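Local coordinates for tail spike protein gp49 (PDB 4RU4) that probably cleaves the O-specific polysaccharide of Pseudomonas as a lyase, degrading the host cell envelope while phage LKA1 enters the cell, at residues G393-Q396 against G401-D404; A349-K354 against I403-N408; V452-S457 against L470-T475. All blocks are in the same frame, centred on the assembly; numbering follows the deposited sequence.

Contact 1 of 3, residues G393-Q396 against G401-D404; sequences GDPQ and GVID. With CA (calcium ion), chain C.
The ring of P395 lies against the backbone of G401 and V402, where a loop of the pectin lyase-like beta-helix leaves one strand (388-390) and returns to the next (403-405). Following the ring outward from its backbone, CB of P395 already comes to 3.7 Å from the carbonyl oxygen of G401. CG, the far corner of the ring, makes the tightest approach: it sits 3.4 Å from O of G401 and rests over the peptide that joins G401 to V402, with the amide N of V402 also close by. CD then turns the ring back toward its own nitrogen and, with CG, touches one methyl of V402, CG2, which lies 4.0 Å from CG of P395. That methyl is available because V402 sets its other branch, CG1, anti to the backbone N (chi1 172°) and keeps CG2 beside the N, near the ring. No hydrogen bond crosses here; the contact is van der Waals packing of the ring on a peptide and one methyl, and W370 adds to the packing around the proline.

Each side is braced within itself. D394 makes an Asx turn, its OD1 taking the amide of Q396 from above the carboxylate plane at 3.0 Å; S438 is a second partner of the same oxygen. In the other segment, OD1 of D404 receives the amide of G401 at 2.9 Å, on its anti side, which ties the start of the segment to its strand. The residue just before the proline carries the metal: the calcium ion is bound by main-chain oxygens of D394 and G368 and by four waters, so the aspartate carboxylate is not a ligand. One of those waters is gripped twice, since it also accepts a hydrogen bond of 2.9 Å from N of D394.

Contact 2 of 3, residues A349-K354 against I403-N408; sequences ATWQGK and IDVGGN
The benzene end of the W351 indole reaches I403 through two neighbouring ring carbons: CZ3 is 3.6 Å from the CG2 methyl of I403, and CH2 lies 3.9 Å from that same CG2. The methyl meets the ring obliquely, while V405 comes in differently, its CG2 near the ring plane at the edge and 4.3 Å from CZ3 of W351. Two residues of one strand facing the same way thus meet a single indole corner, and D404 between them points away from it. The tryptophan gets there because CG is anti to its carbonyl carbon and beside the backbone N (chi1 -85°), which sends the long ring across toward the other strand.

Strands 349-352 and 403-405 are not neighbours: in a parallel sheet of the beta-helix, strand 372-377 runs between them, so the indole spans two coils inside the buried core. S374 of that middle strand touches both W351 and V405. Further round, the rings of F382 and F422 meet the indole with their planes inclined to it, L384 touches both W351 and I403, and NE1 of W351 makes a weak hydrogen bond to O of L383.

Away from the indole, each segment has a polar side-chain bond of its own. NE2 of Q352 donates to OG1 of T350 at 3.1 Å, the oxygen lying close to the amide plane; the same OG1 is also hydrogen-bonded to O of I373. Where strand 403-405 ends, OD2 of D404 accepts the amide of G407 at 3.1 Å on its syn side, an Asx motif that holds the following turn against the strand.

Contact 3 of 3, residues V452-S457 against L470-T475; sequences VNIQYS and LQLDIT
Strands 452-457 and 470-474 run almost exactly antiparallel, at 176°, but their axes stay 10.7 Å apart at closest approach, too far for backbone hydrogen bonds, and it is side chains that fill the interval. I454 meets L470 branch to branch: CG2 of I454 touches CD1 of L470 at 3.9 Å and also reaches its CD2, the two side chains sliding past each other in opposite directions. The other branch of I454 serves a second leucine, with CG1 lying 4.2 Å from CD2 of L472. The division follows from chi1 of I454 (-51°), which puts CG1 beside the backbone N and CG2 anti to it.

These strands belong to different faces of the right-handed pectin lyase-like beta-helix and look at each other across its interior, so their inward residues build the hydrophobic core of the coil. L484 of the next coil touches I454, L470 and L472, and F422 covers I454 from the coil before.

L470 is shared by both partners of the first strand, because its CD2 also packs on the ring of Y456, 3.9 Å from CD2 of the tyrosine and oblique to the ring. The phenol swings alongside the leucine with CG anti to the backbone N (chi1 -158°), and its OH is hydrogen-bonded to OE1 of Q459. On the far side of strand 470-474, Q471 and D473 pair off away from the core. NE2 of Q471 donates to both oxygens of D473, at 2.9 Å to OD1 and 3.1 Å to OD2, each through a syn lone pair, while R442 forms a salt bridge with OD2.

How the contacts relate
From the N terminus, the chain first lays down 349-354, then makes one full turn to strand 372-377 and most of another before the loop holding D394. Contact 1 then closes a short loop, with four residues between its segments, and its second segment runs straight into strand 403-405, which also closes contact 2. The short loop of contact 1 therefore falls within the longer span of contact 2, the two sharing residues I403 and D404. Contact 3 opens afterwards and closes a separate loop across the helix interior. Strands 349-352, 403-405 and 468-474 share one parallel sheet, and CD1 of I403, 4.1 Å from OH of Y456, joins the packing of contact 3 to that of contact 2.

Contact 1 of 3, residues G393-Q396 against G401-D404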
ATOM      1  N   GLY B 393     -19.239  13.190  12.984  1.00  8.93           N
ATOM      2  CA  GLY B 393     -20.035  14.404  12.876  1.00 10.20           C
ATOM      3  C   GLY B 393     -20.802  14.518  11.572  1.00 12.84           C
ATOM      4  O   GLY B 393     -21.105  13.514  10.926  1.00 13.61           O
ATOM      5  N   ASP B 394     -21.080  15.754  11.170  1.00 11.64           N
ATOM      6  CA  ASP B 394     -21.872  16.019   9.977  1.00 12.25           C
ATOM      7  C   ASP B 394     -21.474  17.394   9.474  1.00 11.36           C
ATOM      8  O   ASP B 394     -21.778  18.387  10.131  1.00  8.14           O
ATOM      9  CB  ASP B 394     -23.364  16.041  10.364  1.00  9.67           C
ATOM     10  CG  ASP B 394     -24.278  16.392   9.209  1.00 10.25           C
ATOM     11  OD1 ASP B 394     -23.808  16.542   8.054  1.00  6.56           O
ATOM     12  OD2 ASP B 394     -25.506  16.483   9.453  1.00 10.40           O
ATOM     13  N   PRO B 395     -20.799  17.457   8.311  1.00 10.04           N
ATOM     14  CA  PRO B 395     -20.312  18.742   7.796  1.00  7.92           C
ATOM     15  C   PRO B 395     -21.371  19.551   7.033  1.00  6.74           C
ATOM     16  O   PRO B 395     -21.126  20.722   6.707  1.00  6.87           O
ATOM     17  CB  PRO B 395     -19.169  18.325   6.848  1.00 10.05           C
ATOM     18  CG  PRO B 395     -19.639  16.960   6.297  1.00  9.62           C
ATOM     19  CD  PRO B 395     -20.350  16.308   7.496  1.00  9.60           C
ATOM     20  N   GLN B 396     -22.533  18.956   6.760  1.00  6.73           N
ATOM     21  CA  GLN B 396     -23.555  19.685   5.994  1.00  7.95           C
ATOM     22  C   GLN B 396     -24.043  21.020   6.601  1.00  9.49           C
ATOM     23  O   GLN B 396     -24.289  21.972   5.846  1.00  9.49           O
ATOM     24  CB  GLN B 396     -24.740  18.777   5.620  1.00  9.46           C
ATOM     25  CG  GLN B 396     -25.713  19.432   4.627  1.00 10.89           C
ATOM     26  CD  GLN B 396     -26.734  20.318   5.335  1.00 14.39           C
ATOM     27  OE1 GLN B 396     -27.042  20.106   6.514  1.00 11.30           O
ATOM     28  NE2 GLN B 396     -27.215  21.349   4.636  1.00 15.69           N
ATOM     29  N   GLY B 401     -19.106  18.892   2.146  1.00  6.46           N
ATOM     30  CA  GLY B 401     -19.292  17.446   1.992  1.00  8.97           C
ATOM     31  C   GLY B 401     -18.426  16.719   3.006  1.00  8.71           C
ATOM     32  O   GLY B 401     -17.561  17.349   3.629  1.00  7.63           O
ATOM     33  N   VAL B 402     -18.643  15.417   3.189  1.00  6.05           N
ATOM     34  CA  VAL B 402     -17.717  14.611   3.992  1.00  9.35           C
ATOM     35  C   VAL B 402     -16.376  14.608   3.276  1.00  8.26           C
ATOM     36  O   VAL B 402     -15.306  14.710   3.896  1.00  7.54           O
ATOM     37  CB  VAL B 402     -18.248  13.167   4.194  1.00  7.58           C
ATOM     38  CG1 VAL B 402     -17.174  12.261   4.868  1.00  6.59           C
ATOM     39  CG2 VAL B 402     -19.579  13.203   4.988  1.00  5.89           C
ATOM     40  N   ILE B 403     -16.457  14.539   1.951  1.00  5.85           N
ATOM     41  CA  ILE B 403     -15.342  14.844   1.079  1.00  9.12           C
ATOM     42  C   ILE B 403     -15.721  16.136   0.376  1.00 10.97           C
ATOM     43  O   ILE B 403     -16.757  16.206  -0.311  1.00  8.30           O
ATOM     44  CB  ILE B 403     -15.132  13.743   0.039  1.00  6.37           C
ATOM     45  CG1 ILE B 403     -14.852  12.417   0.753  1.00  6.69           C
ATOM     46  CG2 ILE B 403     -13.982  14.135  -0.944  1.00  5.72           C
ATOM     47  CD1 ILE B 403     -15.033  11.216  -0.143  1.00 10.27           C
ATOM     48  N   ASP B 404     -14.927  17.186   0.580  1.00  9.05           N
ATOM     49  CA  ASP B 404     -15.369  18.508   0.172  1.00  8.34           C
ATOM     50  C   ASP B 404     -14.461  19.158  -0.859  1.00  9.78           C
ATOM     51  O   ASP B 404     -13.235  19.184  -0.674  1.00  8.13           O
ATOM     52  CB  ASP B 404     -15.476  19.432   1.401  1.00  8.66           C
ATOM     53  CG  ASP B 404     -16.163  20.760   1.065  1.00 10.01           C
ATOM     54  OD1 ASP B 404     -17.373  20.727   0.764  1.00 10.37           O
ATOM     55  OD2 ASP B 404     -15.498  21.826   1.082  1.00 11.14           O
TER
HETATM   56 CA    CA C 811     -20.432  19.775  11.714  1.00 57.66          CA
HETATM   57  O   HOH W   1     -20.204  17.760  13.113  1.00 12.40           O
HETATM   58  O   HOH W   2     -20.884  21.653  10.155  1.00 15.46           O
HETATM   59  O   HOH W   3     -19.311  20.924  13.684  1.00 29.54           O
HETATM   60  O   HOH W   4     -22.563  20.140  12.703  1.00 26.74           O

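Contact 2 of 3, residues A349-K354 against I403-N408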
ATOM      1  N   ALA B 349      -7.724  15.395   6.266  1.00  5.27           N
ATOM      2  CA  ALA B 349      -6.669  15.529   5.274  1.00  5.27           C
ATOM      3  C   ALA B 349      -7.116  16.474   4.142  1.00  9.45           C
ATOM      4  O   ALA B 349      -8.269  16.924   4.112  1.00  7.16           O
ATOM      5  CB  ALA B 349      -6.289  14.148   4.726  1.00  5.15           C
ATOM      6  N   THR B 350      -6.216  16.780   3.209  1.00  7.45           N
ATOM      7  CA  THR B 350      -6.563  17.783   2.208  1.00  6.64           C
ATOM      8  C   THR B 350      -6.033  17.475   0.806  1.00  7.76           C
ATOM      9  O   THR B 350      -4.969  16.880   0.641  1.00  8.28           O
ATOM     10  CB  THR B 350      -6.048  19.212   2.620  1.00  5.62           C
ATOM     11  OG1 THR B 350      -6.556  20.201   1.707  1.00  6.45           O
ATOM     12  CG2 THR B 350      -4.540  19.255   2.537  1.00  5.63           C
ATOM     13  N   TRP B 351      -6.800  17.900  -0.193  1.00  7.01           N
ATOM     14  CA  TRP B 351      -6.375  17.894  -1.584  1.00  8.75           C
ATOM     15  C   TRP B 351      -6.114  19.352  -1.960  1.00  9.05           C
ATOM     16  O   TRP B 351      -7.032  20.163  -1.894  1.00  5.75           O
ATOM     17  CB  TRP B 351      -7.546  17.424  -2.439  1.00  9.86           C
ATOM     18  CG  TRP B 351      -7.752  15.951  -2.611  1.00  6.36           C
ATOM     19  CD1 TRP B 351      -6.809  14.944  -2.591  1.00  8.13           C
ATOM     20  CD2 TRP B 351      -9.009  15.322  -2.869  1.00  5.28           C
ATOM     21  NE1 TRP B 351      -7.421  13.724  -2.846  1.00  5.89           N
ATOM     22  CE2 TRP B 351      -8.763  13.938  -3.049  1.00  6.32           C
ATOM     23  CE3 TRP B 351     -10.315  15.808  -3.013  1.00  7.26           C
ATOM     24  CZ2 TRP B 351      -9.772  13.034  -3.339  1.00  7.68           C
ATOM     25  CZ3 TRP B 351     -11.325  14.905  -3.313  1.00  9.65           C
ATOM     26  CH2 TRP B 351     -11.047  13.533  -3.466  1.00  8.76           C
ATOM     27  N   GLN B 352      -4.893  19.672  -2.381  1.00  5.72           N
ATOM     28  CA  GLN B 352      -4.540  20.998  -2.859  1.00  7.60           C
ATOM     29  C   GLN B 352      -3.471  20.806  -3.946  1.00  9.85           C
ATOM     30  O   GLN B 352      -2.757  19.803  -3.947  1.00  6.41           O
ATOM     31  CB  GLN B 352      -3.949  21.843  -1.710  1.00  6.41           C
ATOM     32  CG  GLN B 352      -4.826  21.903  -0.480  1.00  6.66           C
ATOM     33  CD  GLN B 352      -4.423  22.973   0.518  1.00  8.92           C
ATOM     34  OE1 GLN B 352      -3.805  23.972   0.159  1.00  8.17           O
ATOM     35  NE2 GLN B 352      -4.813  22.777   1.795  1.00  7.89           N
ATOM     36  N   GLY B 353      -3.317  21.776  -4.839  1.00 10.02           N
ATOM     37  CA  GLY B 353      -2.238  21.708  -5.818  1.00  6.04           C
ATOM     38  C   GLY B 353      -2.620  20.888  -7.034  1.00  6.19           C
ATOM     39  O   GLY B 353      -3.592  21.204  -7.698  1.00  6.78           O
ATOM     40  N   LYS B 354      -1.875  19.828  -7.321  1.00  8.13           N
ATOM     41  CA  LYS B 354      -2.092  19.044  -8.553  1.00  6.25           C
ATOM     42  C   LYS B 354      -1.584  17.634  -8.378  1.00  6.58           C
ATOM     43  O   LYS B 354      -0.481  17.452  -7.888  1.00  8.52           O
ATOM     44  CB  LYS B 354      -1.342  19.690  -9.731  1.00  7.99           C
ATOM     45  CG  LYS B 354      -1.339  18.827 -11.045  1.00  6.89           C
ATOM     46  CD  LYS B 354      -0.763  19.613 -12.254  1.00 11.85           C
ATOM     47  CE  LYS B 354      -0.541  18.731 -13.488  1.00 11.64           C
ATOM     48  NZ  LYS B 354       0.091  19.555 -14.599  1.00 14.66           N
ATOM     49  N   ILE B 403     -16.457  14.539   1.951  1.00  5.85           N
ATOM     50  CA  ILE B 403     -15.342  14.844   1.079  1.00  9.12           C
ATOM     51  C   ILE B 403     -15.721  16.136   0.376  1.00 10.97           C
ATOM     52  O   ILE B 403     -16.757  16.206  -0.311  1.00  8.30           O
ATOM     53  CB  ILE B 403     -15.132  13.743   0.039  1.00  6.37           C
ATOM     54  CG1 ILE B 403     -14.852  12.417   0.753  1.00  6.69           C
ATOM     55  CG2 ILE B 403     -13.982  14.135  -0.944  1.00  5.72           C
ATOM     56  CD1 ILE B 403     -15.033  11.216  -0.143  1.00 10.27           C
ATOM     57  N   ASP B 404     -14.927  17.186   0.580  1.00  9.05           N
ATOM     58  CA  ASP B 404     -15.369  18.508   0.172  1.00  8.34           C
ATOM     59  C   ASP B 404     -14.461  19.158  -0.859  1.00  9.78           C
ATOM     60  O   ASP B 404     -13.235  19.184  -0.674  1.00  8.13           O
ATOM     61  CB  ASP B 404     -15.476  19.432   1.401  1.00  8.66           C
ATOM     62  CG  ASP B 404     -16.163  20.760   1.065  1.00 10.01           C
ATOM     63  OD1 ASP B 404     -17.373  20.727   0.764  1.00 10.37           O
ATOM     64  OD2 ASP B 404     -15.498  21.826   1.082  1.00 11.14           O
ATOM     65  N   VAL B 405     -15.058  19.700  -1.928  1.00  7.77           N
ATOM     66  CA  VAL B 405     -14.304  20.452  -2.934  1.00  8.07           C
ATOM     67  C   VAL B 405     -14.936  21.841  -3.111  1.00  7.73           C
ATOM     68  O   VAL B 405     -15.720  22.080  -4.039  1.00  8.96           O
ATOM     69  CB  VAL B 405     -14.228  19.704  -4.303  1.00  9.34           C
ATOM     70  CG1 VAL B 405     -13.224  20.394  -5.207  1.00 12.72           C
ATOM     71  CG2 VAL B 405     -13.858  18.231  -4.083  1.00  8.59           C
ATOM     72  N   GLY B 406     -14.612  22.760  -2.199  1.00 10.08           N
ATOM     73  CA  GLY B 406     -15.144  24.112  -2.277  1.00 12.30           C
ATOM     74  C   GLY B 406     -16.598  24.298  -1.868  1.00 10.86           C
ATOM     75  O   GLY B 406     -17.242  25.245  -2.309  1.00  7.96           O
ATOM     76  N   GLY B 407     -17.098  23.426  -0.995  1.00  8.79           N
ATOM     77  CA  GLY B 407     -18.469  23.524  -0.531  1.00 10.39           C
ATOM     78  C   GLY B 407     -18.787  24.891   0.053  1.00 11.62           C
ATOM     79  O   GLY B 407     -19.826  25.471  -0.245  1.00 10.33           O
ATOM     80  N   ASN B 408     -17.882  25.409   0.874  1.00  9.82           N
ATOM     81  CA  ASN B 408     -18.087  26.696   1.495  1.00 12.37           C
ATOM     82  C   ASN B 408     -16.811  27.536   1.415  1.00 10.25           C
ATOM     83  O   ASN B 408     -16.579  28.375   2.267  1.00 13.77           O
ATOM     84  CB  ASN B 408     -18.523  26.514   2.960  1.00 13.47           C
ATOM     85  CG  ASN B 408     -19.223  27.749   3.535  1.00 17.50           C
ATOM     86  OD1 ASN B 408     -19.933  28.459   2.840  1.00 20.26           O
ATOM     87  ND2 ASN B 408     -19.010  28.000   4.819  1.00 26.27           N
TER

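Contact 3 of 3, residues V452-S457 against L470-T475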
ATOM      1  N   VAL B 452     -14.680  19.443 -14.679  1.00  7.32           N
ATOM      2  CA  VAL B 452     -14.562  18.854 -13.351  1.00  6.49           C
ATOM      3  C   VAL B 452     -15.259  17.493 -13.378  1.00  8.10           C
ATOM      4  O   VAL B 452     -16.496  17.403 -13.394  1.00  7.01           O
ATOM      5  CB  VAL B 452     -15.213  19.767 -12.296  1.00  8.21           C
ATOM      6  CG1 VAL B 452     -15.236  19.105 -10.902  1.00  6.46           C
ATOM      7  CG2 VAL B 452     -14.459  21.096 -12.247  1.00  6.74           C
ATOM      8  N   ASN B 453     -14.450  16.438 -13.373  1.00  6.58           N
ATOM      9  CA  ASN B 453     -14.926  15.065 -13.505  1.00  6.25           C
ATOM     10  C   ASN B 453     -14.911  14.328 -12.165  1.00  8.28           C
ATOM     11  O   ASN B 453     -13.984  14.501 -11.369  1.00 10.56           O
ATOM     12  CB  ASN B 453     -14.009  14.331 -14.491  1.00  6.49           C
ATOM     13  CG  ASN B 453     -13.915  15.051 -15.826  1.00 10.77           C
ATOM     14  OD1 ASN B 453     -14.941  15.404 -16.416  1.00 11.42           O
ATOM     15  ND2 ASN B 453     -12.691  15.317 -16.285  1.00  9.21           N
ATOM     16  N   ILE B 454     -15.926  13.497 -11.931  1.00  6.16           N
ATOM     17  CA  ILE B 454     -16.069  12.783 -10.665  1.00  6.82           C
ATOM     18  C   ILE B 454     -16.185  11.310 -10.961  1.00 10.60           C
ATOM     19  O   ILE B 454     -17.040  10.894 -11.766  1.00  5.56           O
ATOM     20  CB  ILE B 454     -17.380  13.165  -9.908  1.00 13.52           C
ATOM     21  CG1 ILE B 454     -17.555  14.679  -9.769  1.00 13.61           C
ATOM     22  CG2 ILE B 454     -17.433  12.478  -8.539  1.00 10.96           C
ATOM     23  CD1 ILE B 454     -16.476  15.355  -9.054  1.00 17.22           C
ATOM     24  N   GLN B 455     -15.355  10.512 -10.287  1.00  6.44           N
ATOM     25  CA  GLN B 455     -15.515   9.070 -10.307  1.00  8.30           C
ATOM     26  C   GLN B 455     -15.705   8.648  -8.847  1.00  8.09           C
ATOM     27  O   GLN B 455     -14.763   8.711  -8.064  1.00  8.88           O
ATOM     28  CB  GLN B 455     -14.244   8.386 -10.879  1.00  5.24           C
ATOM     29  CG  GLN B 455     -14.309   6.849 -10.930  1.00  5.88           C
ATOM     30  CD  GLN B 455     -12.940   6.192 -11.024  1.00 11.63           C
ATOM     31  OE1 GLN B 455     -11.976   6.640 -10.387  1.00 10.71           O
ATOM     32  NE2 GLN B 455     -12.840   5.136 -11.837  1.00  9.98           N
ATOM     33  N   TYR B 456     -16.911   8.213  -8.482  1.00  5.23           N
ATOM     34  CA  TYR B 456     -17.133   7.758  -7.115  1.00  6.03           C
ATOM     35  C   TYR B 456     -17.506   6.270  -7.231  1.00  5.59           C
ATOM     36  O   TYR B 456     -18.620   5.928  -7.640  1.00  7.25           O
ATOM     37  CB  TYR B 456     -18.220   8.630  -6.479  1.00  8.66           C
ATOM     38  CG  TYR B 456     -18.196   8.642  -4.956  1.00 14.65           C
ATOM     39  CD1 TYR B 456     -18.552   7.504  -4.223  1.00 16.71           C
ATOM     40  CD2 TYR B 456     -17.830   9.790  -4.254  1.00 11.16           C
ATOM     41  CE1 TYR B 456     -18.527   7.502  -2.829  1.00 13.20           C
ATOM     42  CE2 TYR B 456     -17.793   9.796  -2.871  1.00 10.33           C
ATOM     43  CZ  TYR B 456     -18.147   8.654  -2.164  1.00 11.20           C
ATOM     44  OH  TYR B 456     -18.113   8.665  -0.785  1.00  8.47           O
ATOM     45  N   SER B 457     -16.576   5.386  -6.881  1.00  6.24           N
ATOM     46  CA  SER B 457     -16.583   4.019  -7.414  1.00  7.33           C
ATOM     47  C   SER B 457     -16.106   2.943  -6.426  1.00 10.45           C
ATOM     48  O   SER B 457     -14.947   2.954  -6.014  1.00 12.93           O
ATOM     49  CB  SER B 457     -15.631   4.025  -8.631  1.00  9.05           C
ATOM     50  OG  SER B 457     -15.455   2.752  -9.215  1.00 11.88           O
ATOM     51  N   LEU B 470     -23.642  12.705  -4.319  1.00  7.55           N
ATOM     52  CA  LEU B 470     -22.967  13.894  -4.842  1.00  8.83           C
ATOM     53  C   LEU B 470     -23.860  15.120  -4.796  1.00 10.25           C
ATOM     54  O   LEU B 470     -25.078  15.035  -5.044  1.00  6.10           O
ATOM     55  CB  LEU B 470     -22.527  13.685  -6.295  1.00  8.43           C
ATOM     56  CG  LEU B 470     -21.718  12.425  -6.595  1.00  9.44           C
ATOM     57  CD1 LEU B 470     -21.340  12.420  -8.065  1.00  7.37           C
ATOM     58  CD2 LEU B 470     -20.469  12.325  -5.685  1.00  7.62           C
ATOM     59  N   GLN B 471     -23.232  16.261  -4.516  1.00  6.49           N
ATOM     60  CA  GLN B 471     -23.879  17.562  -4.544  1.00  6.93           C
ATOM     61  C   GLN B 471     -22.952  18.440  -5.395  1.00 10.37           C
ATOM     62  O   GLN B 471     -21.845  18.778  -4.966  1.00 11.22           O
ATOM     63  CB  GLN B 471     -24.002  18.107  -3.126  1.00 10.43           C
ATOM     64  CG  GLN B 471     -24.406  19.563  -3.056  1.00 14.16           C
ATOM     65  CD  GLN B 471     -25.892  19.743  -3.242  1.00 22.47           C
ATOM     66  OE1 GLN B 471     -26.691  18.913  -2.802  1.00 20.33           O
ATOM     67  NE2 GLN B 471     -26.274  20.815  -3.920  1.00 27.08           N
ATOM     68  N   LEU B 472     -23.376  18.743  -6.620  1.00  9.86           N
ATOM     69  CA  LEU B 472     -22.518  19.430  -7.600  1.00 11.29           C
ATOM     70  C   LEU B 472     -23.138  20.774  -7.977  1.00  9.88           C
ATOM     71  O   LEU B 472     -24.161  20.820  -8.668  1.00 10.66           O
ATOM     72  CB  LEU B 472     -22.309  18.557  -8.854  1.00 10.97           C
ATOM     73  CG  LEU B 472     -21.811  17.123  -8.544  1.00 12.01           C
ATOM     74  CD1 LEU B 472     -21.795  16.238  -9.784  1.00 10.30           C
ATOM     75  CD2 LEU B 472     -20.419  17.125  -7.870  1.00  9.39           C
ATOM     76  N   ASP B 473     -22.504  21.858  -7.542  1.00  8.09           N
ATOM     77  CA  ASP B 473     -23.117  23.184  -7.585  1.00 11.60           C
ATOM     78  C   ASP B 473     -22.271  24.144  -8.381  1.00 11.11           C
ATOM     79  O   ASP B 473     -21.062  23.936  -8.568  1.00  7.46           O
ATOM     80  CB  ASP B 473     -23.189  23.774  -6.177  1.00 19.02           C
ATOM     81  CG  ASP B 473     -24.172  23.067  -5.321  1.00 24.29           C
ATOM     82  OD1 ASP B 473     -25.285  22.807  -5.819  1.00 28.97           O
ATOM     83  OD2 ASP B 473     -23.831  22.752  -4.170  1.00 25.43           O
ATOM     84  N   ILE B 474     -22.913  25.222  -8.820  1.00 10.39           N
ATOM     85  CA  ILE B 474     -22.212  26.294  -9.497  1.00 14.97           C
ATOM     86  C   ILE B 474     -22.634  27.652  -8.935  1.00 16.31           C
ATOM     87  O   ILE B 474     -23.782  28.069  -9.079  1.00 15.84           O
ATOM     88  CB  ILE B 474     -22.480  26.262 -11.001  1.00 12.93           C
ATOM     89  CG1 ILE B 474     -22.099  24.874 -11.561  1.00 10.57           C
ATOM     90  CG2 ILE B 474     -21.714  27.423 -11.676  1.00 10.82           C
ATOM     91  CD1 ILE B 474     -22.332  24.699 -13.044  1.00 11.34           C
ATOM     92  N   THR B 475     -21.700  28.329  -8.288  1.00 10.93           N
ATOM     93  CA  THR B 475     -21.924  29.696  -7.849  1.00 14.07           C
ATOM     94  C   THR B 475     -21.490  30.654  -8.964  1.00 15.29           C
ATOM     95  O   THR B 475     -22.213  31.583  -9.304  1.00 12.94           O
ATOM     96  CB  THR B 475     -21.169  29.976  -6.540  1.00 12.82           C
ATOM     97  OG1 THR B 475     -21.736  29.177  -5.501  1.00 11.66           O
ATOM     98  CG2 THR B 475     -21.250  31.457  -6.136  1.00 16.65           C
TER